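Local atomic coordinates of acetyl-CoA hydrolase/transferase family protein (PDB entry 2NVV), a protein that probably hydrolyses acetyl-CoA or transfers its coenzyme A to another carboxylic acid by way of a glutamyl-coenzyme A thioester. Residues T107-L112 with P332-N337; T140-L145 with H171-P176; T147-A152 with P197-D202. All blocks are in the same frame, centred on the assembly; numbering follows the deposited sequence.

Contact 1: T107-L112 with P332-N337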
# COMPACT_ATOMS: atom_id res chain seq x y z
N THR A 107 -9.05 -2.69 -6.45
CA THR A 107 -8.36 -2.93 -7.72
C THR A 107 -8.95 -3.93 -8.71
O THR A 107 -8.56 -3.90 -9.87
CB THR A 107 -6.90 -3.34 -7.49
OG1 THR A 107 -6.86 -4.64 -6.89
CG2 THR A 107 -6.22 -2.37 -6.55
N LEU A 108 -9.87 -4.79 -8.26
CA LEU A 108 -10.45 -5.82 -9.14
C LEU A 108 -11.18 -5.31 -10.39
O LEU A 108 -11.03 -5.87 -11.48
CB LEU A 108 -11.38 -6.74 -8.35
CG LEU A 108 -12.03 -7.87 -9.15
CD1 LEU A 108 -10.97 -8.76 -9.77
CD2 LEU A 108 -12.92 -8.69 -8.25
N ALA A 109 -11.98 -4.26 -10.22
CA ALA A 109 -12.73 -3.70 -11.34
C ALA A 109 -11.85 -3.22 -12.49
O ALA A 109 -12.04 -3.64 -13.64
CB ALA A 109 -13.61 -2.56 -10.86
N GLN A 110 -10.89 -2.34 -12.21
CA GLN A 110 -10.04 -1.84 -13.27
C GLN A 110 -9.13 -2.90 -13.86
O GLN A 110 -8.87 -2.90 -15.06
CB GLN A 110 -9.19 -0.66 -12.79
CG GLN A 110 -8.30 -0.97 -11.62
CD GLN A 110 -7.19 0.06 -11.45
OE1 GLN A 110 -7.42 1.26 -11.51
NE2 GLN A 110 -5.98 -0.42 -11.20
N ASP A 111 -8.64 -3.80 -13.01
CA ASP A 111 -7.75 -4.85 -13.48
C ASP A 111 -8.48 -5.82 -14.39
O ASP A 111 -7.86 -6.52 -15.20
CB ASP A 111 -7.14 -5.59 -12.29
CG ASP A 111 -6.03 -4.79 -11.63
OD1 ASP A 111 -5.90 -3.59 -11.93
OD2 ASP A 111 -5.28 -5.36 -10.81
N LEU A 112 -9.80 -5.88 -14.24
CA LEU A 112 -10.62 -6.73 -15.08
C LEU A 112 -10.68 -6.05 -16.43
O LEU A 112 -10.54 -6.69 -17.46
CB LEU A 112 -12.03 -6.85 -14.48
CG LEU A 112 -12.24 -8.05 -13.55
CD1 LEU A 112 -13.56 -7.91 -12.79
CD2 LEU A 112 -12.23 -9.33 -14.39
N PRO A 332 -19.55 1.38 -5.97
CA PRO A 332 -18.84 0.15 -6.35
C PRO A 332 -17.58 0.20 -5.50
O PRO A 332 -17.14 1.28 -5.15
CB PRO A 332 -18.54 0.37 -7.83
CG PRO A 332 -19.62 1.32 -8.28
CD PRO A 332 -19.67 2.29 -7.12
N GLN A 333 -17.01 -0.95 -5.16
CA GLN A 333 -15.81 -0.98 -4.33
C GLN A 333 -14.64 -0.25 -4.99
O GLN A 333 -13.66 0.13 -4.34
CB GLN A 333 -15.43 -2.43 -4.00
CG GLN A 333 -15.05 -3.28 -5.20
CD GLN A 333 -15.14 -4.76 -4.90
OE1 GLN A 333 -16.23 -5.28 -4.65
NE2 GLN A 333 -14.01 -5.45 -4.91
N GLU A 334 -14.75 -0.03 -6.29
CA GLU A 334 -13.71 0.69 -7.00
C GLU A 334 -13.66 2.11 -6.47
O GLU A 334 -12.61 2.75 -6.48
CB GLU A 334 -13.99 0.71 -8.50
CG GLU A 334 -13.19 1.74 -9.27
CD GLU A 334 -13.06 1.41 -10.75
OE1 GLU A 334 -14.04 0.93 -11.36
OE2 GLU A 334 -11.97 1.66 -11.30
N TYR A 335 -14.80 2.60 -5.99
CA TYR A 335 -14.89 3.94 -5.44
C TYR A 335 -14.93 3.98 -3.92
O TYR A 335 -14.26 4.79 -3.31
CB TYR A 335 -16.11 4.66 -5.99
CG TYR A 335 -15.96 5.02 -7.45
CD1 TYR A 335 -16.26 4.09 -8.45
CD2 TYR A 335 -15.50 6.28 -7.82
CE1 TYR A 335 -16.11 4.43 -9.79
CE2 TYR A 335 -15.34 6.62 -9.15
CZ TYR A 335 -15.64 5.69 -10.14
OH TYR A 335 -15.48 6.05 -11.45
N SER A 336 -15.71 3.10 -3.30
CA SER A 336 -15.81 3.06 -1.85
C SER A 336 -14.45 2.80 -1.17
O SER A 336 -14.20 3.25 -0.05
CB SER A 336 -16.83 2.00 -1.40
OG SER A 336 -16.36 0.68 -1.65
N ASN A 337 -13.56 2.09 -1.87
CA ASN A 337 -12.24 1.75 -1.34
C ASN A 337 -11.11 2.42 -2.09
O ASN A 337 -9.96 2.03 -1.96
CB ASN A 337 -12.01 0.23 -1.42
CG ASN A 337 -12.99 -0.56 -0.59
OD1 ASN A 337 -14.15 -0.19 -0.45
ND2 ASN A 337 -12.51 -1.66 -0.04
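The carboxylate of Glu334 lies against the CB atoms of Ala109 and Gln110, and its OE1 forms a salt bridge with NH2 of Arg113, one residue beyond the first segment. The methyl CB of Ala109 lies 3.6 Å from Glu334 OE1 and 4.1 Å from Glu334 CB, close to the base of the acidic chain and to the carboxylate at its end. The second oxygen, OE2 of Glu334, comes to 3.9 Å from CB of Gln110 and also has a hydrogen-bonding partner next to the segments. Glu334 reaches this place because its CG lies anti to the backbone N (chi1 164°) and the chain then stays extended, which carries the charge across to the helix containing Ala109. A small residue at the point of nearest approach lets the two backbones close in, with CA of Ala109 and CA of Glu334 6.3 Å apart. The amide of Gln110 turns to other partners: its NE2 meets Asp111 OD1 at 3.3 Å, close to the amide plane, and its OE1 accepts from NH2 of Arg182 and, weakly, from NE of Arg343 in the second subunit. On the other helix, Gln333 NE2 donates to the carbonyl oxygen of Leu105, just before 107-112, and to that of Gly60, in the loop after strand 55-58. At the end of helix 333-336, Ser336 OG donates to Asn337 OD1 at 2.7 Å, with the donor tilted 24° from the carbonyl plane. With OD1 so engaged, the same amide presents ND2 to Glu284 OE2. The arrangement is thus a buried helix-to-helix seam between the N- and C-terminal family regions, with one end in the second shell of the predicted active site, where Glu284 is expected to form the coenzyme A thioester.

Contact 2: T140-L145 with H171-P176; sequences TGVGIL and HDLCEP
Val142 meets both of its partners across the contact, His171 and Leu173, with its two methyl groups. CG1 of Val142 packs on CD1 of Leu173 at 3.4 Å, the two branched side chains crossing at a slant, and Val142 CG2 also lies near the same Leu173 methyl, at 4.1 Å. That second methyl reaches the His171 ring as well, 4.3 Å from CD2; it comes in at the ring's edge, near the ring plane. The chi1 of Val142, -174°, sets CG1 anti to the backbone N, and with CG2 beside that N both branches are spread toward His171 and Leu173. Outward from this apolar core, backbone and polar bonds hold the pieces. His171 NE2 donates to the carbonyl oxygen of Thr139, just before the first segment, which fixes the rotation of the ring. Main-chain hydrogen bonds join Val142 to Cys305 and Leu173 to Lys196, and the side chain of Val142 also touches Pro332. Beyond Val142 the chain reverses: Leu145 N bonds to Val142 O at 3.1 Å, and Gly143 takes the positive phi (61°) of the second position in a type II' turn. Val142 to Leu145 thus form a type II' beta turn that delivers Ile144 to the N-cap of helix 145-151, with its opening valine packed against the extended chain at His171 and Leu173.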
# COMPACT_ATOMS: atom_id res chain seq x y z
N THR A 140 -28.89 -4.20 -2.12
CA THR A 140 -28.13 -3.68 -0.99
C THR A 140 -26.60 -3.75 -1.04
O THR A 140 -25.94 -3.36 -0.08
CB THR A 140 -28.62 -4.36 0.31
OG1 THR A 140 -28.62 -5.79 0.14
CG2 THR A 140 -30.04 -3.90 0.64
N GLY A 141 -26.04 -4.22 -2.15
CA GLY A 141 -24.59 -4.31 -2.27
C GLY A 141 -24.18 -4.03 -3.70
O GLY A 141 -24.84 -4.51 -4.61
N VAL A 142 -23.11 -3.26 -3.91
CA VAL A 142 -22.68 -2.95 -5.28
C VAL A 142 -21.50 -3.77 -5.78
O VAL A 142 -21.58 -4.39 -6.83
CB VAL A 142 -22.33 -1.45 -5.42
CG1 VAL A 142 -22.03 -1.13 -6.90
CG2 VAL A 142 -23.51 -0.59 -4.93
N GLY A 143 -20.40 -3.78 -5.03
CA GLY A 143 -19.24 -4.55 -5.43
C GLY A 143 -18.63 -4.15 -6.76
O GLY A 143 -18.20 -3.01 -6.93
N ILE A 144 -18.60 -5.09 -7.69
CA ILE A 144 -18.05 -4.85 -9.02
C ILE A 144 -19.14 -4.93 -10.08
O ILE A 144 -18.87 -5.21 -11.24
CB ILE A 144 -16.94 -5.87 -9.38
CG1 ILE A 144 -17.52 -7.28 -9.47
CG2 ILE A 144 -15.85 -5.82 -8.32
CD1 ILE A 144 -16.51 -8.36 -9.79
N LEU A 145 -20.37 -4.68 -9.67
CA LEU A 145 -21.53 -4.73 -10.55
C LEU A 145 -21.35 -4.08 -11.91
O LEU A 145 -21.43 -4.76 -12.94
CB LEU A 145 -22.73 -4.09 -9.85
CG LEU A 145 -24.01 -3.91 -10.68
CD1 LEU A 145 -24.79 -5.21 -10.76
CD2 LEU A 145 -24.88 -2.84 -10.05
N HIS A 171 -27.83 4.48 -4.82
CA HIS A 171 -26.59 3.98 -5.40
C HIS A 171 -26.00 5.09 -6.27
O HIS A 171 -26.72 5.97 -6.75
CB HIS A 171 -26.82 2.75 -6.28
CG HIS A 171 -27.78 1.75 -5.70
ND1 HIS A 171 -29.15 1.84 -5.89
CD2 HIS A 171 -27.58 0.65 -4.95
CE1 HIS A 171 -29.74 0.83 -5.28
NE2 HIS A 171 -28.81 0.09 -4.69
N ASP A 172 -24.69 5.03 -6.45
CA ASP A 172 -23.97 5.98 -7.29
C ASP A 172 -23.07 5.05 -8.10
O ASP A 172 -21.99 4.65 -7.66
CB ASP A 172 -23.16 6.95 -6.43
CG ASP A 172 -22.66 8.15 -7.22
OD1 ASP A 172 -23.32 8.50 -8.22
OD2 ASP A 172 -21.63 8.75 -6.84
N LEU A 173 -23.55 4.67 -9.28
CA LEU A 173 -22.84 3.74 -10.15
C LEU A 173 -22.11 4.35 -11.32
O LEU A 173 -22.63 5.23 -11.99
CB LEU A 173 -23.81 2.68 -10.69
CG LEU A 173 -24.60 1.73 -9.77
CD1 LEU A 173 -23.74 1.28 -8.60
CD2 LEU A 173 -25.82 2.43 -9.26
N CYS A 174 -20.90 3.87 -11.56
CA CYS A 174 -20.09 4.32 -12.68
C CYS A 174 -18.72 3.69 -12.68
O CYS A 174 -18.35 2.94 -11.77
CB CYS A 174 -19.97 5.86 -12.70
SG CYS A 174 -19.26 6.66 -11.22
N GLU A 175 -17.97 4.00 -13.73
CA GLU A 175 -16.61 3.53 -13.91
C GLU A 175 -15.87 4.68 -14.54
O GLU A 175 -16.45 5.46 -15.28
CB GLU A 175 -16.56 2.35 -14.87
CG GLU A 175 -17.25 1.11 -14.38
CD GLU A 175 -17.14 -0.03 -15.37
OE1 GLU A 175 -17.70 0.12 -16.48
OE2 GLU A 175 -16.49 -1.04 -15.03
N PRO A 176 -14.57 4.80 -14.26
CA PRO A 176 -13.79 5.90 -14.85
C PRO A 176 -13.14 5.45 -16.15
O PRO A 176 -13.10 4.25 -16.45
CB PRO A 176 -12.75 6.18 -13.77
CG PRO A 176 -12.43 4.80 -13.30
CD PRO A 176 -13.80 4.13 -13.20

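Contact 3: T147-A152 with P197-D202; sequences TICRLA and PYVQVD
Cys149 meets Val199 and Val201 by apolar contact alone, and this is the whole of what passes directly between helix 145-151 and the chain around strand 199-200. CB of Cys149 rests 3.9 Å from Val201 CG1 and 4.2 Å from Val199 CG2, so the cysteine is received by two valines two positions apart, on one face of the extended chain. Different rotations about chi1, 35° in Val199 and -52° in Val201, turn a methyl of each valine toward Cys149 CB. Cys149 also touches Ile125 of strand 122-127. The helix thus packs on the parallel sheet as the connection between adjacent strands 122-127 and 154-160, a beta-alpha-beta crossover of Rossmann-like kind, while 199-200 is an edge strand of a separate three-stranded antiparallel sheet.

Backbone bonds set the valines in place: Val199 pairs with Ile136 and Val201 with Gly134. Charged and polar groups work at the margins. The carbonyl oxygen of Cys149 accepts from Lys205 NZ, which joins this end of the helix to the chain just past Asp202. Asp202 OD1 in turn accepts from N of Ala204. On another side of the helix, Arg150 NE forms a salt bridge with Glu175 OE1.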
# COMPACT_ATOMS: atom_id res chain seq x y z
N THR A 147 -18.84 -3.26 -13.62
CA THR A 147 -17.80 -3.86 -14.44
C THR A 147 -18.19 -5.23 -14.99
O THR A 147 -17.94 -5.51 -16.15
CB THR A 147 -16.48 -3.97 -13.66
OG1 THR A 147 -16.13 -2.67 -13.15
CG2 THR A 147 -15.36 -4.49 -14.55
N ILE A 148 -18.81 -6.07 -14.16
CA ILE A 148 -19.20 -7.39 -14.64
C ILE A 148 -20.33 -7.31 -15.67
O ILE A 148 -20.41 -8.13 -16.58
CB ILE A 148 -19.63 -8.36 -13.47
CG1 ILE A 148 -20.72 -7.73 -12.61
CG2 ILE A 148 -18.42 -8.68 -12.61
CD1 ILE A 148 -21.15 -8.61 -11.46
N CYS A 149 -21.20 -6.31 -15.53
CA CYS A 149 -22.30 -6.12 -16.47
C CYS A 149 -21.77 -5.62 -17.81
O CYS A 149 -22.33 -5.94 -18.86
CB CYS A 149 -23.29 -5.10 -15.91
SG CYS A 149 -24.38 -5.74 -14.62
N ARG A 150 -20.70 -4.84 -17.75
CA ARG A 150 -20.10 -4.29 -18.96
C ARG A 150 -19.32 -5.35 -19.72
O ARG A 150 -19.47 -5.49 -20.94
CB ARG A 150 -19.16 -3.14 -18.60
CG ARG A 150 -18.41 -2.61 -19.80
CD ARG A 150 -17.00 -2.14 -19.46
NE ARG A 150 -16.94 -0.72 -19.14
CZ ARG A 150 -16.00 0.10 -19.59
NH1 ARG A 150 -15.03 -0.37 -20.38
NH2 ARG A 150 -16.00 1.39 -19.24
N LEU A 151 -18.49 -6.10 -18.99
CA LEU A 151 -17.64 -7.12 -19.58
C LEU A 151 -18.27 -8.47 -19.93
O LEU A 151 -17.74 -9.19 -20.77
CB LEU A 151 -16.45 -7.37 -18.66
CG LEU A 151 -15.14 -6.58 -18.78
CD1 LEU A 151 -15.37 -5.20 -19.36
CD2 LEU A 151 -14.50 -6.52 -17.39
N ALA A 152 -19.37 -8.83 -19.27
CA ALA A 152 -20.03 -10.12 -19.50
C ALA A 152 -20.68 -10.28 -20.86
O ALA A 152 -21.22 -9.32 -21.41
CB ALA A 152 -21.07 -10.39 -18.42
N PRO A 197 -27.83 6.46 -10.72
CA PRO A 197 -28.52 5.60 -9.75
C PRO A 197 -28.89 4.24 -10.34
O PRO A 197 -29.71 3.51 -9.78
CB PRO A 197 -29.74 6.44 -9.37
CG PRO A 197 -30.08 7.11 -10.66
CD PRO A 197 -28.73 7.53 -11.22
N TYR A 198 -28.27 3.91 -11.47
CA TYR A 198 -28.55 2.64 -12.13
C TYR A 198 -27.44 2.34 -13.12
O TYR A 198 -26.66 3.21 -13.47
CB TYR A 198 -29.90 2.73 -12.87
CG TYR A 198 -29.89 3.72 -14.01
CD1 TYR A 198 -29.28 3.41 -15.22
CD2 TYR A 198 -30.43 4.99 -13.86
CE1 TYR A 198 -29.21 4.33 -16.25
CE2 TYR A 198 -30.37 5.92 -14.89
CZ TYR A 198 -29.75 5.58 -16.09
OH TYR A 198 -29.67 6.50 -17.11
N VAL A 199 -27.39 1.09 -13.56
CA VAL A 199 -26.40 0.68 -14.53
C VAL A 199 -27.12 0.37 -15.85
O VAL A 199 -28.12 -0.33 -15.87
CB VAL A 199 -25.60 -0.56 -14.02
CG1 VAL A 199 -26.50 -1.45 -13.23
CG2 VAL A 199 -25.00 -1.35 -15.18
N GLN A 200 -26.62 0.93 -16.94
CA GLN A 200 -27.21 0.74 -18.27
C GLN A 200 -26.51 -0.35 -19.08
O GLN A 200 -25.29 -0.30 -19.28
CB GLN A 200 -27.14 2.05 -19.04
CG GLN A 200 -27.70 2.01 -20.46
CD GLN A 200 -29.22 2.00 -20.50
OE1 GLN A 200 -29.85 0.95 -20.43
NE2 GLN A 200 -29.81 3.18 -20.61
N VAL A 201 -27.28 -1.32 -19.55
CA VAL A 201 -26.73 -2.41 -20.36
C VAL A 201 -27.60 -2.62 -21.58
O VAL A 201 -28.69 -2.07 -21.67
CB VAL A 201 -26.67 -3.74 -19.59
CG1 VAL A 201 -25.98 -3.54 -18.26
CG2 VAL A 201 -28.08 -4.28 -19.41
N ASP A 202 -27.11 -3.42 -22.53
CA ASP A 202 -27.88 -3.73 -23.73
C ASP A 202 -28.83 -4.83 -23.30
O ASP A 202 -28.40 -5.93 -22.94
CB ASP A 202 -26.97 -4.25 -24.85
CG ASP A 202 -27.73 -4.52 -26.15
OD1 ASP A 202 -28.95 -4.80 -26.11
OD2 ASP A 202 -27.10 -4.46 -27.22

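Helix 145-151 ties the three contacts together: contact 2 includes the turn that starts it, contact 3 its later residues, and contact 1 touches it where Ala109 CB lies 3.4 Å from Thr147 OG1. The backbone N of Gln333 probably bonds to Gly143 O, joining contacts 1 and 2, and Glu175 of contact 2 probably also bonds to Thr147 OG1. All three have well-buried touching residues except that Val201 in contact 3 is partly exposed. Contacts 1 and 2 each bring a side chain to about 11 Å from that of Glu284; contact 1, the deepest, sets a carboxylate against carbon, and contact 2 is apolar with an imidazole edge. Contact 3, away from the sites, is purely aliphatic.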